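Local coordinates for protein fusolin (Anomala cuprea entomopoxvirus, PDB 4YN1) that forms the crystalline spindles that enhance the virulence of an insect poxvirus and probably binds and oxidatively cleaves chitin, at residues 115-120 and 228-233; 151-156 and 207-212. All coordinates share one frame; numbering follows the deposited sequence.

Interaction 1: 115-120 and 228-233. With EDO (1,2-ethanediol), chain D; EDO (1,2-ethanediol), chain C.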
loop_
_atom_site.group_PDB
_atom_site.type_symbol
_atom_site.label_atom_id
_atom_site.label_comp_id
_atom_site.label_asym_id
_atom_site.label_seq_id
_atom_site.Cartn_x
_atom_site.Cartn_y
_atom_site.Cartn_z
ATOM N N GLY A 115 5.599 -10.691 -2.001
ATOM C CA GLY A 115 6.537 -11.067 -0.955
ATOM C C GLY A 115 6.179 -10.499 0.387
ATOM O O GLY A 115 5.099 -9.953 0.559
ATOM N N SER A 116 7.115 -10.597 1.328
ATOM C CA SER A 116 6.923 -10.247 2.742
ATOM C C SER A 116 7.011 -8.757 3.018
ATOM O O SER A 116 7.791 -8.322 3.843
ATOM C CB SER A 116 7.917 -11.026 3.596
ATOM O OG SER A 116 9.267 -10.666 3.334
ATOM N N TRP A 117 6.160 -7.969 2.355
ATOM C CA TRP A 117 6.086 -6.536 2.602
ATOM C C TRP A 117 5.757 -6.274 4.076
ATOM O O TRP A 117 4.789 -6.833 4.606
ATOM C CB TRP A 117 5.025 -5.887 1.710
ATOM C CG TRP A 117 5.468 -5.779 0.299
ATOM C CD1 TRP A 117 5.163 -6.611 -0.736
ATOM C CD2 TRP A 117 6.402 -4.818 -0.214
ATOM N NE1 TRP A 117 5.774 -6.167 -1.889
ATOM C CE2 TRP A 117 6.551 -5.070 -1.592
ATOM C CE3 TRP A 117 7.049 -3.714 0.346
ATOM C CZ2 TRP A 117 7.274 -4.214 -2.427
ATOM C CZ3 TRP A 117 7.835 -2.918 -0.465
ATOM C CH2 TRP A 117 7.943 -3.168 -1.833
ATOM N N PRO A 118 6.564 -5.461 4.767
ATOM C CA PRO A 118 6.322 -5.227 6.189
ATOM C C PRO A 118 5.019 -4.495 6.460
ATOM O O PRO A 118 4.747 -3.406 5.932
ATOM C CB PRO A 118 7.559 -4.428 6.629
ATOM C CG PRO A 118 8.607 -4.911 5.679
ATOM C CD PRO A 118 7.849 -4.853 4.372
ATOM N N PRO A 119 4.187 -5.088 7.324
ATOM C CA PRO A 119 2.892 -4.473 7.590
ATOM C C PRO A 119 2.888 -3.602 8.844
ATOM O O PRO A 119 3.725 -3.729 9.743
ATOM C CB PRO A 119 1.984 -5.697 7.820
ATOM C CG PRO A 119 2.893 -6.650 8.531
ATOM C CD PRO A 119 4.281 -6.433 7.954
ATOM N N THR A 120 1.882 -2.768 8.925
ATOM C CA THR A 120 1.523 -2.072 10.159
ATOM C C THR A 120 0.818 -3.145 11.001
ATOM O O THR A 120 -0.137 -3.761 10.513
ATOM C CB THR A 120 0.592 -0.913 9.896
ATOM O OG1 THR A 120 1.362 0.145 9.280
ATOM C CG2 THR A 120 -0.097 -0.405 11.175
ATOM N N CYS A 228 -1.336 1.073 -2.041
ATOM C CA CYS A 228 -1.395 -0.169 -1.263
ATOM C C CYS A 228 -0.874 0.098 0.114
ATOM O O CYS A 228 0.145 0.763 0.242
ATOM C CB CYS A 228 -0.583 -1.266 -1.933
ATOM S SG CYS A 228 -1.375 -1.874 -3.411
ATOM N N VAL A 229 -1.561 -0.423 1.131
ATOM C CA VAL A 229 -1.212 -0.289 2.531
ATOM C C VAL A 229 -1.159 -1.691 3.131
ATOM O O VAL A 229 -2.181 -2.378 3.152
ATOM C CB VAL A 229 -2.242 0.578 3.261
ATOM C CG1 VAL A 229 -1.992 0.573 4.758
ATOM C CG2 VAL A 229 -2.283 2.010 2.725
ATOM N N ASP A 230 0.032 -2.130 3.582
ATOM C CA ASP A 230 0.217 -3.444 4.192
ATOM C C ASP A 230 -0.165 -3.388 5.664
ATOM O O ASP A 230 0.343 -2.550 6.423
ATOM C CB ASP A 230 1.661 -3.937 3.993
ATOM C CG ASP A 230 2.004 -4.061 2.497
ATOM O OD1 ASP A 230 1.338 -4.852 1.798
ATOM O OD2 ASP A 230 2.909 -3.325 2.018
ATOM N N ALA A 231 -0.978 -4.360 6.090
ATOM C CA ALA A 231 -1.417 -4.437 7.490
ATOM C C ALA A 231 -1.673 -5.870 7.949
ATOM O O ALA A 231 -1.844 -6.778 7.139
ATOM C CB ALA A 231 -2.674 -3.589 7.665
ATOM N N VAL A 232 -1.699 -6.053 9.246
ATOM C CA VAL A 232 -2.020 -7.335 9.889
ATOM C C VAL A 232 -2.545 -7.047 11.282
ATOM O O VAL A 232 -2.093 -6.102 11.933
ATOM C CB VAL A 232 -0.746 -8.259 9.919
ATOM C CG1 VAL A 232 0.325 -7.723 10.865
ATOM C CG2 VAL A 232 -1.120 -9.686 10.271
ATOM N N PHE A 233 -3.465 -7.870 11.754
ATOM C CA PHE A 233 -3.953 -7.759 13.103
ATOM C C PHE A 233 -3.159 -8.682 14.001
ATOM O O PHE A 233 -2.829 -9.800 13.608
ATOM C CB PHE A 233 -5.444 -8.116 13.198
ATOM C CG PHE A 233 -6.350 -7.125 12.528
ATOM C CD1 PHE A 233 -6.467 -5.831 13.013
ATOM C CD2 PHE A 233 -7.090 -7.479 11.408
ATOM C CE1 PHE A 233 -7.312 -4.913 12.394
ATOM C CE2 PHE A 233 -7.919 -6.552 10.781
ATOM C CZ PHE A 233 -8.031 -5.280 11.283
HETATM C C1 EDO D . 11.083 -8.629 4.961
HETATM O O1 EDO D . 11.537 -8.992 3.694
HETATM C C2 EDO D . 11.543 -7.177 5.282
HETATM O O2 EDO D . 11.338 -6.340 4.144
HETATM C C1 EDO C . -1.930 -12.751 12.910
HETATM O O1 EDO C . -3.252 -12.318 12.661
HETATM C C2 EDO C . -1.898 -13.572 14.228
HETATM O O2 EDO C . -2.372 -12.779 15.323
HETATM O O HOH W 1 4.776 -2.046 3.395
HETATM O O HOH W 2 1.355 -0.102 6.661
#

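Interaction 2: 151-156 and 207-212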
loop_
_atom_site.group_PDB
_atom_site.type_symbol
_atom_site.label_atom_id
_atom_site.label_comp_id
_atom_site.label_asym_id
_atom_site.label_seq_id
_atom_site.Cartn_x
_atom_site.Cartn_y
_atom_site.Cartn_z
ATOM N N VAL A 151 -12.097 3.053 -0.231
ATOM C CA VAL A 151 -11.151 2.169 0.421
ATOM C C VAL A 151 -11.590 0.742 0.254
ATOM O O VAL A 151 -12.757 0.422 0.454
ATOM C CB VAL A 151 -10.915 2.502 1.897
ATOM C CG1 VAL A 151 -9.772 1.662 2.447
ATOM C CG2 VAL A 151 -10.623 3.998 2.089
ATOM N N TYR A 152 -10.652 -0.107 -0.147
ATOM C CA TYR A 152 -10.910 -1.525 -0.347
ATOM C C TYR A 152 -10.011 -2.309 0.550
ATOM O O TYR A 152 -8.947 -1.824 0.910
ATOM C CB TYR A 152 -10.615 -1.936 -1.783
ATOM C CG TYR A 152 -11.422 -1.191 -2.817
ATOM C CD1 TYR A 152 -11.045 0.082 -3.242
ATOM C CD2 TYR A 152 -12.538 -1.774 -3.413
ATOM C CE1 TYR A 152 -11.823 0.802 -4.148
ATOM C CE2 TYR A 152 -13.310 -1.074 -4.336
ATOM C CZ TYR A 152 -12.964 0.222 -4.683
ATOM O OH TYR A 152 -13.757 0.914 -5.569
ATOM N N VAL A 153 -10.402 -3.531 0.879
ATOM C CA VAL A 153 -9.553 -4.455 1.653
ATOM C C VAL A 153 -9.494 -5.787 0.873
ATOM O O VAL A 153 -10.479 -6.201 0.224
ATOM C CB VAL A 153 -10.063 -4.629 3.102
ATOM C CG1 VAL A 153 -9.243 -5.650 3.870
ATOM C CG2 VAL A 153 -10.046 -3.287 3.840
ATOM N N THR A 154 -8.365 -6.460 0.948
ATOM C CA THR A 154 -8.254 -7.733 0.288
ATOM C C THR A 154 -9.246 -8.747 0.904
ATOM O O THR A 154 -9.549 -8.710 2.098
ATOM C CB THR A 154 -6.833 -8.274 0.308
ATOM O OG1 THR A 154 -6.273 -8.145 1.627
ATOM C CG2 THR A 154 -5.923 -7.579 -0.734
ATOM N N THR A 155 -9.729 -9.622 0.063
ATOM C CA THR A 155 -10.643 -10.726 0.414
ATOM C C THR A 155 -9.910 -11.699 1.359
ATOM O O THR A 155 -8.671 -11.734 1.354
ATOM C CB THR A 155 -11.130 -11.398 -0.891
ATOM O OG1 THR A 155 -12.170 -12.322 -0.610
ATOM C CG2 THR A 155 -10.031 -12.071 -1.628
ATOM N N PRO A 156 -10.622 -12.489 2.200
ATOM C CA PRO A 156 -9.903 -13.308 3.208
ATOM C C PRO A 156 -8.886 -14.298 2.678
ATOM O O PRO A 156 -7.931 -14.623 3.375
ATOM C CB PRO A 156 -11.044 -14.055 3.934
ATOM C CG PRO A 156 -12.223 -13.225 3.717
ATOM C CD PRO A 156 -12.087 -12.568 2.400
ATOM N N THR A 207 -4.823 -13.096 8.752
ATOM C CA THR A 207 -3.728 -13.131 7.813
ATOM C C THR A 207 -3.285 -11.706 7.513
ATOM O O THR A 207 -4.037 -10.766 7.724
ATOM C CB THR A 207 -4.207 -13.826 6.525
ATOM O OG1 THR A 207 -5.424 -13.195 6.109
ATOM C CG2 THR A 207 -4.478 -15.317 6.742
ATOM N N GLN A 208 -2.103 -11.561 6.939
ATOM C CA GLN A 208 -1.625 -10.257 6.500
ATOM C C GLN A 208 -2.471 -9.868 5.284
ATOM O O GLN A 208 -2.788 -10.709 4.429
ATOM C CB GLN A 208 -0.146 -10.302 6.145
ATOM C CG GLN A 208 0.357 -8.931 5.772
ATOM C CD GLN A 208 1.853 -8.849 5.658
ATOM O OE1 GLN A 208 2.593 -9.513 6.384
ATOM N NE2 GLN A 208 2.318 -8.063 4.716
ATOM N N PHE A 209 -2.896 -8.605 5.238
ATOM C CA PHE A 209 -3.827 -8.146 4.195
ATOM C C PHE A 209 -3.399 -6.794 3.638
ATOM O O PHE A 209 -2.420 -6.188 4.099
ATOM C CB PHE A 209 -5.266 -8.085 4.789
ATOM C CG PHE A 209 -5.469 -7.153 5.966
ATOM C CD1 PHE A 209 -5.218 -7.575 7.258
ATOM C CD2 PHE A 209 -5.889 -5.838 5.774
ATOM C CE1 PHE A 209 -5.388 -6.711 8.342
ATOM C CE2 PHE A 209 -6.109 -4.998 6.861
ATOM C CZ PHE A 209 -5.801 -5.419 8.132
ATOM N N VAL A 210 -4.095 -6.357 2.615
ATOM C CA VAL A 210 -3.808 -5.081 1.991
ATOM C C VAL A 210 -5.086 -4.238 2.037
ATOM O O VAL A 210 -6.215 -4.748 1.821
ATOM C CB VAL A 210 -3.269 -5.172 0.537
ATOM C CG1 VAL A 210 -3.181 -3.789 -0.113
ATOM C CG2 VAL A 210 -1.927 -5.866 0.479
ATOM N N ILE A 211 -4.884 -2.955 2.377
ATOM C CA ILE A 211 -5.892 -1.901 2.328
ATOM C C ILE A 211 -5.500 -1.093 1.079
ATOM O O ILE A 211 -4.329 -0.708 0.924
ATOM C CB ILE A 211 -5.958 -1.015 3.575
ATOM C CG1 ILE A 211 -6.246 -1.845 4.853
ATOM C CG2 ILE A 211 -6.952 0.134 3.371
ATOM C CD1 ILE A 211 -6.029 -1.083 6.190
ATOM N N TYR A 212 -6.435 -0.910 0.160
ATOM C CA TYR A 212 -6.150 -0.218 -1.093
ATOM C C TYR A 212 -6.979 1.040 -1.102
ATOM O O TYR A 212 -8.208 0.961 -0.996
ATOM C CB TYR A 212 -6.504 -1.093 -2.275
ATOM C CG TYR A 212 -6.002 -0.588 -3.600
ATOM C CD1 TYR A 212 -4.639 -0.423 -3.831
ATOM C CD2 TYR A 212 -6.857 -0.461 -4.682
ATOM C CE1 TYR A 212 -4.154 -0.060 -5.071
ATOM C CE2 TYR A 212 -6.374 -0.111 -5.947
ATOM C CZ TYR A 212 -5.032 0.140 -6.126
ATOM O OH TYR A 212 -4.561 0.447 -7.378
#

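Interaction 1: 115-120 and 228-233
Trp117 and Asp230 meet where the tryptophan's CB touches one carboxylate oxygen. Asp230 OD2 lies 3.3 Å from Trp117 CB. The two side chains cross, and their indole and carboxylate planes are only 10° apart. The carboxylate reaches this place because Asp230 CG stands beside its own backbone N (chi1 -60°). Its other oxygen, OD1, forms a salt bridge with Arg10, which also makes a cation-pi contact with Trp117. A water lies 2.6 Å from Asp230 OD2 and is also within bonding distance of the carbonyl oxygen of Pro118.

Beyond Pro118 the chain turns alongside strand 223-234. Thr120 pairs with Ala231 in a short parallel bridge. Thr120 N donates to Asp230 O over 2.9 Å. Val232 N returns a bond of 3.0 Å to Thr120 O. A second water, 2.7 Å from Asp230 O, is also within bonding distance of Thr120 OG1. The Pro119 ring runs alongside the Val232 side chain, with Pro119 CG 3.6 Å from Val232 CG1.

The contact pairs the start of strand 120-123 with strand 223-234 of the mixed sheet. It combines a buried charge, backbone pairing and one small apolar touch. The buried carboxylate is answered by Arg10 and water, so it is probably ionised.

Interaction 2: 151-156 and 207-212
Tyr212 O is approached by three groups of the facing strand. Tyr152 N donates to it over 2.8 Å. Val151 CA adds a CA-H...O contact of 3.5 Å. Tyr152 CD1 brings the edge of the phenol ring to 3.7 Å, with the oxygen near the ring plane. This is an antiparallel ladder in the beta sandwich of the LPMO-like domain. Tyr152 and Tyr212 form a hydrogen-bonded pair, closed by Tyr212 N donating to Tyr152 O, also over 2.8 Å. Val153 and Ile211 form the next, non-hydrogen-bonded pair.

The two faces of the ladder differ. Val151, Val153, Phe209 and Ile211 line one face, and strand 194-203 packs against three of them. Here Val151 CG1 and Ile211 CG2 press together at 3.3 Å, tighter than usual for carbons. The Val153 side chain slants across that of Phe209, with Val153 CG1 3.9 Å from Phe209 CD2. The two tyrosines lie on the other face, and Trp167 meets both rings edge-to-face. Tyr152 also belongs to the pocket of the bound glycan, and its hydroxyl bonds to Glu150. The hydroxyl of Tyr212 bonds instead to Leu92 O.

At the end of strand 147-154 a side chain takes over from the backbone. Thr154 N still bonds to Val210 O over 2.9 Å. Thr154 OG1 lies between its backbone N and carbonyl carbon (chi1 46°), and this turns it to the facing strand. There it accepts a hydrogen bond from Val210 N over 3.0 Å, with an almost straight N-H...O angle of 176°.

From the N terminus, the chain first passes 115-120 and then 151-156. It returns to the second through 207-212, which closes interaction 2. Only after that does 228-233 close interaction 1. Interaction 2 is therefore nested inside the loop of interaction 1. Strands 209-217 and 223-234 follow each other in the chain and are neighbours in the mixed sheet; interaction 2 lies on the first and interaction 1 on the second. Interaction 2 adds strand 147-154 on one flank, and interaction 1 adds the start of strand 120-123 on the other. The contacts also touch directly. Val229 N probably bonds to Ile211 O, Gln208 NE2 reaches Trp117 O, and the rings of Phe209 and Phe233 meet.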